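PDB 3V0D: voltage-sensor containing phosphatase, which probably removes phosphate from membrane phosphoinositides in response to voltage, through a PTEN-like phosphatase domain that is joined to a C2 domain. Local coordinates for residues D21-D26 / S56-T61; P197-L202 / V265-I270; T208-Q213 / N326-L331. The protein carries 1 engineered substitution. All blocks are in the same frame, centred on the assembly; numbering follows the deposited sequence.

Interaction 1 of 3, residues D21-D26 / S56-T61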
loop_
_atom_site.group_PDB
_atom_site.type_symbol
_atom_site.label_atom_id
_atom_site.label_comp_id
_atom_site.label_asym_id
_atom_site.label_seq_id
_atom_site.Cartn_x
_atom_site.Cartn_y
_atom_site.Cartn_z
ATOM N N ASP A 21 -19.083 2.248 27.527
ATOM C CA ASP A 21 -20.203 1.303 27.620
ATOM C C ASP A 21 -19.775 -0.153 27.805
ATOM O O ASP A 21 -20.392 -1.062 27.254
ATOM C CB ASP A 21 -21.126 1.445 26.404
ATOM C CG ASP A 21 -21.620 2.864 26.212
ATOM O OD1 ASP A 21 -21.626 3.335 25.053
ATOM O OD2 ASP A 21 -21.985 3.516 27.221
ATOM N N GLY A 22 -18.714 -0.359 28.578
ATOM C CA GLY A 22 -18.226 -1.697 28.879
ATOM C C GLY A 22 -17.361 -2.334 27.807
ATOM O O GLY A 22 -17.128 -3.538 27.848
ATOM N N PHE A 23 -16.887 -1.528 26.854
ATOM C CA PHE A 23 -15.927 -1.969 25.839
ATOM C C PHE A 23 -14.615 -1.241 26.026
ATOM O O PHE A 23 -14.577 -0.099 26.506
ATOM C CB PHE A 23 -16.451 -1.700 24.428
ATOM C CG PHE A 23 -17.662 -2.504 24.079
ATOM C CD1 PHE A 23 -18.939 -1.956 24.193
ATOM C CD2 PHE A 23 -17.532 -3.824 23.654
ATOM C CE1 PHE A 23 -20.062 -2.711 23.873
ATOM C CE2 PHE A 23 -18.655 -4.582 23.322
ATOM C CZ PHE A 23 -19.914 -4.037 23.437
ATOM N N ASP A 24 -13.537 -1.916 25.661
ATOM C CA ASP A 24 -12.222 -1.325 25.661
ATOM C C ASP A 24 -11.512 -1.914 24.455
ATOM O O ASP A 24 -10.941 -2.998 24.540
ATOM C CB ASP A 24 -11.487 -1.646 26.970
ATOM C CG ASP A 24 -10.209 -0.850 27.130
ATOM O OD1 ASP A 24 -9.708 -0.781 28.274
ATOM O OD2 ASP A 24 -9.701 -0.294 26.134
ATOM N N LEU A 25 -11.566 -1.194 23.335
ATOM C CA LEU A 25 -11.091 -1.713 22.051
ATOM C C LEU A 25 -10.251 -0.703 21.281
ATOM O O LEU A 25 -10.481 0.510 21.379
ATOM C CB LEU A 25 -12.286 -2.144 21.181
ATOM C CG LEU A 25 -13.128 -3.326 21.686
ATOM C CD1 LEU A 25 -14.409 -3.458 20.871
ATOM C CD2 LEU A 25 -12.340 -4.642 21.651
ATOM N N ASP A 26 -9.304 -1.220 20.497
ATOM C CA ASP A 26 -8.571 -0.429 19.520
ATOM C C ASP A 26 -9.484 -0.280 18.289
ATOM O O ASP A 26 -9.528 -1.147 17.413
ATOM C CB ASP A 26 -7.253 -1.134 19.171
ATOM C CG ASP A 26 -6.342 -0.311 18.265
ATOM O OD1 ASP A 26 -6.761 0.750 17.764
ATOM O OD2 ASP A 26 -5.159 -0.715 18.110
ATOM N N SER A 56 -16.999 -8.799 18.126
ATOM C CA SER A 56 -18.277 -9.242 17.580
ATOM C C SER A 56 -19.443 -8.783 18.465
ATOM O O SER A 56 -20.476 -8.336 17.950
ATOM C CB SER A 56 -18.302 -10.723 17.285
ATOM O OG SER A 56 -18.029 -11.425 18.463
ATOM N N ARG A 57 -19.262 -8.836 19.788
ATOM C CA ARG A 57 -20.251 -8.274 20.714
ATOM C C ARG A 57 -20.504 -6.785 20.458
ATOM O O ARG A 57 -21.640 -6.329 20.492
ATOM C CB ARG A 57 -19.828 -8.517 22.176
ATOM C CG ARG A 57 -20.875 -8.126 23.220
ATOM C CD ARG A 57 -20.462 -8.550 24.620
ATOM N NE ARG A 57 -19.384 -7.744 25.196
ATOM C CZ ARG A 57 -19.569 -6.602 25.861
ATOM N NH1 ARG A 57 -18.525 -5.951 26.372
ATOM N NH2 ARG A 57 -20.795 -6.106 26.020
ATOM N N PHE A 58 -19.434 -6.026 20.218
ATOM C CA PHE A 58 -19.562 -4.612 19.920
ATOM C C PHE A 58 -20.496 -4.371 18.738
ATOM O O PHE A 58 -21.415 -3.557 18.812
ATOM C CB PHE A 58 -18.168 -4.021 19.643
ATOM C CG PHE A 58 -18.175 -2.551 19.280
ATOM C CD1 PHE A 58 -17.983 -1.578 20.266
ATOM C CD2 PHE A 58 -18.396 -2.131 17.957
ATOM C CE1 PHE A 58 -17.994 -0.226 19.932
ATOM C CE2 PHE A 58 -18.427 -0.774 17.622
ATOM C CZ PHE A 58 -18.225 0.184 18.612
ATOM N N PHE A 59 -20.242 -5.062 17.634
ATOM C CA PHE A 59 -21.043 -4.838 16.431
ATOM C C PHE A 59 -22.483 -5.295 16.553
ATOM O O PHE A 59 -23.401 -4.593 16.131
ATOM C CB PHE A 59 -20.322 -5.404 15.204
ATOM C CG PHE A 59 -19.197 -4.519 14.794
ATOM C CD1 PHE A 59 -19.476 -3.335 14.105
ATOM C CD2 PHE A 59 -17.882 -4.805 15.149
ATOM C CE1 PHE A 59 -18.473 -2.449 13.790
ATOM C CE2 PHE A 59 -16.868 -3.920 14.835
ATOM C CZ PHE A 59 -17.163 -2.734 14.147
ATOM N N LYS A 60 -22.681 -6.446 17.179
ATOM C CA LYS A 60 -24.031 -6.951 17.386
ATOM C C LYS A 60 -24.842 -6.047 18.318
ATOM O O LYS A 60 -26.068 -5.932 18.166
ATOM C CB LYS A 60 -23.967 -8.364 17.938
ATOM C CG LYS A 60 -23.478 -9.346 16.904
ATOM C CD LYS A 60 -23.416 -10.735 17.466
ATOM C CE LYS A 60 -22.671 -11.669 16.538
ATOM N NZ LYS A 60 -22.006 -12.750 17.340
ATOM N N THR A 61 -24.164 -5.404 19.269
ATOM C CA THR A 61 -24.806 -4.531 20.259
ATOM C C THR A 61 -25.073 -3.135 19.715
ATOM O O THR A 61 -26.170 -2.595 19.884
ATOM C CB THR A 61 -23.930 -4.411 21.543
ATOM O OG1 THR A 61 -23.744 -5.712 22.103
ATOM C CG2 THR A 61 -24.585 -3.487 22.604
HETATM O O HOH W 1 -20.688 -3.805 27.591
#
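F23 is sandwiched between two side chains of helix 52-62, at the edge of the PTEN-like phosphatase domain where the small hairpin of strands 17-20 and 23-25 packs on that helix. On one face of the ring the guanidinium of R57 lies nearly flat, its plane 13° from the ring and the centres 4.0 Å apart. The opposite face receives the edge of F58 in a T-shaped pair: F58 CD1 comes over the middle of the F23 ring, the planes stand at 78°, and the centroids are 5.3 Å apart. With CG anti to the backbone N (chi1 178°), the F58 ring edge is brought against the face of F23 opposite R57, while its CB makes an off-centre CH-pi contact with the same face. L25 CD1 adds an apolar touch on F58 CB at 4.0 Å. R57 is held mainly by a salt bridge from NH1 to E54. At the guanidinium edge, NH1 also gives a weak, bent bond to G22 O (3.2 Å), and NH2 donates to a water that in turn donates to D21 O; a bend at chi3 folds the group back over F23. Further out, Y18 meets the F58 ring edge-to-face, and L27 and Y29 also touch the F58 side chain. On the helix, T61 OG1 donates to R57 O at 2.7 Å, reaching that carbonyl from the face opposite the one T61 N uses.

Interaction 2 of 3, residues P197-L202 / V265-I270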
loop_
_atom_site.group_PDB
_atom_site.type_symbol
_atom_site.label_atom_id
_atom_site.label_comp_id
_atom_site.label_asym_id
_atom_site.label_seq_id
_atom_site.Cartn_x
_atom_site.Cartn_y
_atom_site.Cartn_z
ATOM N N PRO A 197 -8.995 1.431 -15.633
ATOM C CA PRO A 197 -8.420 1.921 -16.890
ATOM C C PRO A 197 -8.145 0.780 -17.861
ATOM O O PRO A 197 -7.962 -0.362 -17.432
ATOM C CB PRO A 197 -7.102 2.586 -16.441
ATOM C CG PRO A 197 -7.376 3.002 -15.023
ATOM C CD PRO A 197 -8.213 1.871 -14.461
ATOM N N PRO A 198 -8.059 1.092 -19.155
ATOM C CA PRO A 198 -7.757 0.028 -20.116
ATOM C C PRO A 198 -6.389 -0.593 -19.857
ATOM O O PRO A 198 -5.452 0.081 -19.405
ATOM C CB PRO A 198 -7.715 0.737 -21.474
ATOM C CG PRO A 198 -7.971 2.146 -21.239
ATOM C CD PRO A 198 -8.170 2.417 -19.790
ATOM N N MET A 199 -6.294 -1.874 -20.172
ATOM C CA MET A 199 -5.047 -2.609 -20.053
ATOM C C MET A 199 -3.916 -1.947 -20.840
ATOM O O MET A 199 -4.118 -1.438 -21.953
ATOM C CB MET A 199 -5.265 -4.070 -20.488
ATOM C CG MET A 199 -4.088 -5.012 -20.172
ATOM S SD MET A 199 -4.311 -6.757 -20.578
ATOM C CE MET A 199 -5.553 -7.261 -19.386
ATOM N N LYS A 200 -2.732 -1.939 -20.238
ATOM C CA LYS A 200 -1.531 -1.545 -20.952
ATOM C C LYS A 200 -0.465 -2.583 -20.668
ATOM O O LYS A 200 -0.127 -2.863 -19.506
ATOM C CB LYS A 200 -1.085 -0.164 -20.501
ATOM C CG LYS A 200 0.054 0.422 -21.289
ATOM C CD LYS A 200 -0.000 1.938 -21.250
ATOM C CE LYS A 200 1.046 2.501 -20.333
ATOM N NZ LYS A 200 0.435 3.502 -19.435
ATOM N N LYS A 201 0.065 -3.166 -21.729
ATOM C CA LYS A 201 1.107 -4.180 -21.644
ATOM C C LYS A 201 2.457 -3.518 -21.868
ATOM O O LYS A 201 2.644 -2.799 -22.856
ATOM C CB LYS A 201 0.857 -5.238 -22.723
ATOM C CG LYS A 201 -0.371 -6.092 -22.462
ATOM C CD LYS A 201 -0.603 -7.090 -23.592
ATOM C CE LYS A 201 -1.934 -7.789 -23.443
ATOM N NZ LYS A 201 -2.263 -8.564 -24.660
ATOM N N LEU A 202 3.396 -3.756 -20.950
ATOM C CA LEU A 202 4.709 -3.121 -20.995
ATOM C C LEU A 202 5.793 -4.130 -20.686
ATOM O O LEU A 202 5.537 -5.154 -20.053
ATOM C CB LEU A 202 4.822 -2.022 -19.907
ATOM C CG LEU A 202 3.856 -0.830 -19.921
ATOM C CD1 LEU A 202 4.029 -0.014 -18.642
ATOM C CD2 LEU A 202 4.069 -0.004 -21.173
ATOM N N VAL A 265 6.172 -9.803 -20.761
ATOM C CA VAL A 265 5.095 -8.812 -20.811
ATOM C C VAL A 265 4.463 -8.639 -19.420
ATOM O O VAL A 265 4.122 -9.626 -18.757
ATOM C CB VAL A 265 4.036 -9.214 -21.846
ATOM C CG1 VAL A 265 2.908 -8.192 -21.868
ATOM C CG2 VAL A 265 4.649 -9.348 -23.256
ATOM N N LEU A 266 4.353 -7.383 -18.998
ATOM C CA LEU A 266 3.787 -6.991 -17.697
ATOM C C LEU A 266 2.471 -6.276 -17.948
ATOM O O LEU A 266 2.352 -5.456 -18.852
ATOM C CB LEU A 266 4.728 -6.006 -16.995
ATOM C CG LEU A 266 6.165 -6.482 -16.781
ATOM C CD1 LEU A 266 6.952 -5.360 -16.156
ATOM C CD2 LEU A 266 6.265 -7.767 -15.974
ATOM N N ALA A 267 1.491 -6.575 -17.109
ATOM C CA ALA A 267 0.218 -5.867 -17.158
ATOM C C ALA A 267 -0.339 -5.835 -15.742
ATOM O O ALA A 267 -0.164 -6.782 -14.971
ATOM C CB ALA A 267 -0.748 -6.584 -18.102
ATOM N N GLY A 268 -0.966 -4.729 -15.394
ATOM C CA GLY A 268 -1.616 -4.616 -14.097
ATOM C C GLY A 268 -0.686 -4.094 -13.016
ATOM O O GLY A 268 0.160 -3.235 -13.258
ATOM N N ASP A 269 -0.868 -4.593 -11.805
ATOM C CA ASP A 269 -0.124 -4.080 -10.647
ATOM C C ASP A 269 1.190 -4.839 -10.539
ATOM O O ASP A 269 1.209 -6.074 -10.465
ATOM C CB ASP A 269 -0.991 -4.205 -9.414
ATOM C CG ASP A 269 -2.227 -3.347 -9.529
ATOM O OD1 ASP A 269 -3.315 -3.912 -9.707
ATOM O OD2 ASP A 269 -2.057 -2.111 -9.578
ATOM N N ILE A 270 2.286 -4.096 -10.568
ATOM C CA ILE A 270 3.626 -4.655 -10.586
ATOM C C ILE A 270 4.344 -4.184 -9.337
ATOM O O ILE A 270 4.292 -2.994 -8.991
ATOM C CB ILE A 270 4.376 -4.197 -11.862
ATOM C CG1 ILE A 270 3.594 -4.576 -13.143
ATOM C CG2 ILE A 270 5.803 -4.734 -11.907
ATOM C CD1 ILE A 270 3.359 -6.055 -13.325
HETATM O O HOH W 2 -2.836 -2.930 -17.337
#
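L266 N donates to L202 O at 2.7 Å, the shortest polar bond of the contact, and comes in nearly end-on to the carbonyl. The return bond, L202 N to L266 O, is 2.9 Å long, in the carbonyl plane and nearly straight at 165°. L266 O is also approached by K201 CA at 3.3 Å in a CA-H...O contact, so two neighbouring residues of 197-202 converge on it. Together the two hydrogen bonds make L202 and L266 an antiparallel hydrogen-bonded pair, and this is a single bridge rather than a run of paired strand. The L266 side chain starts close beside the L202 carbonyl, with its CB 3.3 Å from L202 O, and then packs on V204 and I227.

Two apolar contacts border the bridge. V265 CG1, anti to its backbone N (chi1 179°), crosses the base of the K201 chain, touching CB at 3.7 Å and running close to CG and CD; beyond this the extended lysine carries NZ off to a long, weak ion pair with D338. In one of the two conformers of M199, its CG meets the methyl of A267 at 4.2 Å. Where the two backbones diverge, a water accepts from K200 N and, weakly, from G268 N. T296 OG1 is hydrogen-bonded to both K200 O and G268 N, which brings in the chain just after strand 290-295 as a further connection between the segments.

This is an isolated antiparallel beta-bridge in the PTEN-type C2 domain: it ties the entry to strand 202-210, in the five-stranded sheet, to the loop leading into strand 269-276, in the four-stranded sheet, at one end of the beta-sandwich.

Interaction 3 of 3, residues T208-Q213 / N326-L331; sequences TITAIQ and NFTVKL
I209, on the buried face of the sheet with V329, lies beside F327 from the loop leading into 328-331; the two side chains point the same way, with I209 CG2 3.6 Å from F327 CE1. F327 CG is anti to the backbone N (chi1 -179°), which lays the ring along the isoleucine. V329 continues this face through its CG2, a looser 4.3 Å from I209 CG1. At the end of the strand A211, whose backbone has positive phi, sets its CB near F327 CB and the N326 amide, while A211 O meets the F327 ring at its edge. T210 O is buried here and has no hydrogen-bonding partner; F327 CA and the ring atom CD1 are what come close to it.

The backbone pairing is antiparallel. T208 and K330 exchange two in-plane bonds, the one from K330 N to T208 O measuring 2.9 Å, and T210 N donates to T328 O. I209 and V329 between them form the non-hydrogen-bonded pair.

On the other face the threonines line up. T210 OG1 sits between its own backbone N and carbonyl carbon (chi1 62°), and from there donates to N326 O at 2.7 Å in the carbonyl plane. T328 OG1 is also 2.7 Å from T210 OG1. One water joins T328 OG1 to T208 O, another T208 OG1 to K330 O, and K330 CE runs alongside T208.

Strand 202-210 is the middle one of the five in its sheet and 328-335 its neighbour: 202-210 is flanked on its other side by 255-260 and 328-335 by 303-307, while F290 and F292 of strand 290-295, in the facing sheet, close over V329.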
loop_
_atom_site.group_PDB
_atom_site.type_symbol
_atom_site.label_atom_id
_atom_site.label_comp_id
_atom_site.label_asym_id
_atom_site.label_seq_id
_atom_site.Cartn_x
_atom_site.Cartn_y
_atom_site.Cartn_z
ATOM N N THR A 208 17.314 3.013 -13.620
ATOM C CA THR A 208 18.308 4.040 -13.339
ATOM C C THR A 208 18.125 4.478 -11.901
ATOM O O THR A 208 17.003 4.809 -11.515
ATOM C CB THR A 208 18.123 5.240 -14.285
ATOM O OG1 THR A 208 18.207 4.751 -15.631
ATOM C CG2 THR A 208 19.196 6.306 -14.057
ATOM N N ILE A 209 19.217 4.482 -11.131
ATOM C CA ILE A 209 19.172 4.900 -9.740
ATOM C C ILE A 209 20.167 6.038 -9.558
ATOM O O ILE A 209 21.358 5.880 -9.834
ATOM C CB ILE A 209 19.515 3.752 -8.788
ATOM C CG1 ILE A 209 18.653 2.520 -9.085
ATOM C CG2 ILE A 209 19.398 4.210 -7.341
ATOM C CD1 ILE A 209 18.998 1.280 -8.257
ATOM N N THR A 210 19.658 7.175 -9.091
ATOM C CA THR A 210 20.490 8.351 -8.817
ATOM C C THR A 210 20.838 8.443 -7.343
ATOM O O THR A 210 20.139 7.888 -6.506
ATOM C CB THR A 210 19.776 9.635 -9.268
ATOM O OG1 THR A 210 18.557 9.794 -8.523
ATOM C CG2 THR A 210 19.507 9.588 -10.767
ATOM N N ALA A 211 21.923 9.166 -7.037
ATOM C CA ALA A 211 22.439 9.297 -5.670
ATOM C C ALA A 211 22.809 7.941 -5.097
ATOM O O ALA A 211 22.450 7.600 -3.968
ATOM C CB ALA A 211 21.494 10.095 -4.744
ATOM N N ILE A 212 23.641 7.227 -5.836
ATOM C CA ILE A 212 24.004 5.868 -5.431
ATOM C C ILE A 212 25.118 5.828 -4.370
ATOM O O ILE A 212 25.203 4.870 -3.608
ATOM C CB ILE A 212 24.315 4.991 -6.682
ATOM C CG1 ILE A 212 24.344 3.487 -6.351
ATOM C CG2 ILE A 212 25.627 5.411 -7.369
ATOM C CD1 ILE A 212 22.984 2.912 -5.989
ATOM N N GLN A 213 25.963 6.862 -4.290
ATOM C CA GLN A 213 27.014 6.870 -3.280
ATOM C C GLN A 213 26.406 6.674 -1.891
ATOM O O GLN A 213 25.389 7.287 -1.573
ATOM C CB GLN A 213 27.833 8.171 -3.365
ATOM C CG GLN A 213 28.665 8.555 -2.117
ATOM C CD GLN A 213 27.941 9.560 -1.222
ATOM O OE1 GLN A 213 27.805 10.738 -1.568
ATOM N NE2 GLN A 213 27.504 9.110 -0.059
ATOM N N ASN A 326 18.208 13.572 -3.457
ATOM C CA ASN A 326 18.177 13.346 -4.896
ATOM C C ASN A 326 18.186 11.852 -5.276
ATOM O O ASN A 326 18.363 11.519 -6.452
ATOM C CB ASN A 326 19.303 14.085 -5.616
ATOM C CG ASN A 326 20.694 13.669 -5.154
ATOM O OD1 ASN A 326 21.612 13.569 -5.977
ATOM N ND2 ASN A 326 20.876 13.467 -3.853
ATOM N N PHE A 327 17.964 10.981 -4.294
ATOM C CA PHE A 327 17.804 9.549 -4.584
ATOM C C PHE A 327 16.492 9.323 -5.326
ATOM O O PHE A 327 15.424 9.699 -4.853
ATOM C CB PHE A 327 17.802 8.771 -3.282
ATOM C CG PHE A 327 17.665 7.280 -3.486
ATOM C CD1 PHE A 327 18.789 6.521 -3.794
ATOM C CD2 PHE A 327 16.431 6.626 -3.352
ATOM C CE1 PHE A 327 18.671 5.147 -3.992
ATOM C CE2 PHE A 327 16.320 5.257 -3.534
ATOM C CZ PHE A 327 17.439 4.517 -3.855
ATOM N N THR A 328 16.604 8.715 -6.501
ATOM C CA THR A 328 15.433 8.408 -7.344
ATOM C C THR A 328 15.637 7.074 -8.027
ATOM O O THR A 328 16.783 6.646 -8.238
ATOM C CB THR A 328 15.145 9.504 -8.443
ATOM O OG1 THR A 328 16.114 9.424 -9.491
ATOM C CG2 THR A 328 15.098 10.905 -7.869
ATOM N N VAL A 329 14.531 6.443 -8.402
ATOM C CA VAL A 329 14.555 5.235 -9.226
ATOM C C VAL A 329 13.637 5.481 -10.413
ATOM O O VAL A 329 12.497 5.897 -10.233
ATOM C CB VAL A 329 14.084 3.995 -8.436
ATOM C CG1 VAL A 329 14.097 2.753 -9.353
ATOM C CG2 VAL A 329 14.997 3.758 -7.207
ATOM N N LYS A 330 14.153 5.226 -11.616
ATOM C CA LYS A 330 13.403 5.355 -12.868
ATOM C C LYS A 330 13.375 3.993 -13.569
ATOM O O LYS A 330 14.440 3.414 -13.812
ATOM C CB LYS A 330 14.036 6.403 -13.775
ATOM C CG LYS A 330 13.396 6.458 -15.144
ATOM C CD LYS A 330 13.972 7.536 -16.018
ATOM C CE LYS A 330 15.327 7.165 -16.533
ATOM N NZ LYS A 330 15.718 8.141 -17.583
ATOM N N LEU A 331 12.177 3.517 -13.916
ATOM C CA LEU A 331 12.042 2.393 -14.825
ATOM C C LEU A 331 11.750 2.900 -16.212
ATOM O O LEU A 331 10.889 3.784 -16.388
ATOM C CB LEU A 331 10.904 1.455 -14.418
ATOM C CG LEU A 331 11.008 0.849 -13.024
ATOM C CD1 LEU A 331 9.790 -0.016 -12.743
ATOM C CD2 LEU A 331 12.283 0.035 -12.890
HETATM O O HOH W 3 15.734 3.593 -16.455
HETATM O O HOH W 4 16.651 7.654 -11.566
#

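How the interactions relate
Interaction 1 belongs to the phosphatase domain; interactions 2 and 3 share the C2 domain, their centres about 43 and 48 Å from it. Both C2 contacts use strand 202-210: 197-202 leads into its start, and 208-213 includes its far end and the turn beyond. All three are partly buried. The apolar side of interaction 3 faces the sandwich interior, interaction 2 sits at one end of the sandwich, and the R57 side of interaction 1 is exposed. Interaction 1 is mostly aromatic and guanidinium stacking between hairpin and helix. Interaction 2 relies on one backbone bridge between the first residue of strand 202-210 and the loop before strand 269-276. Interaction 3 is regular strand pairing with a hydroxyl-rich, hydrated outer face.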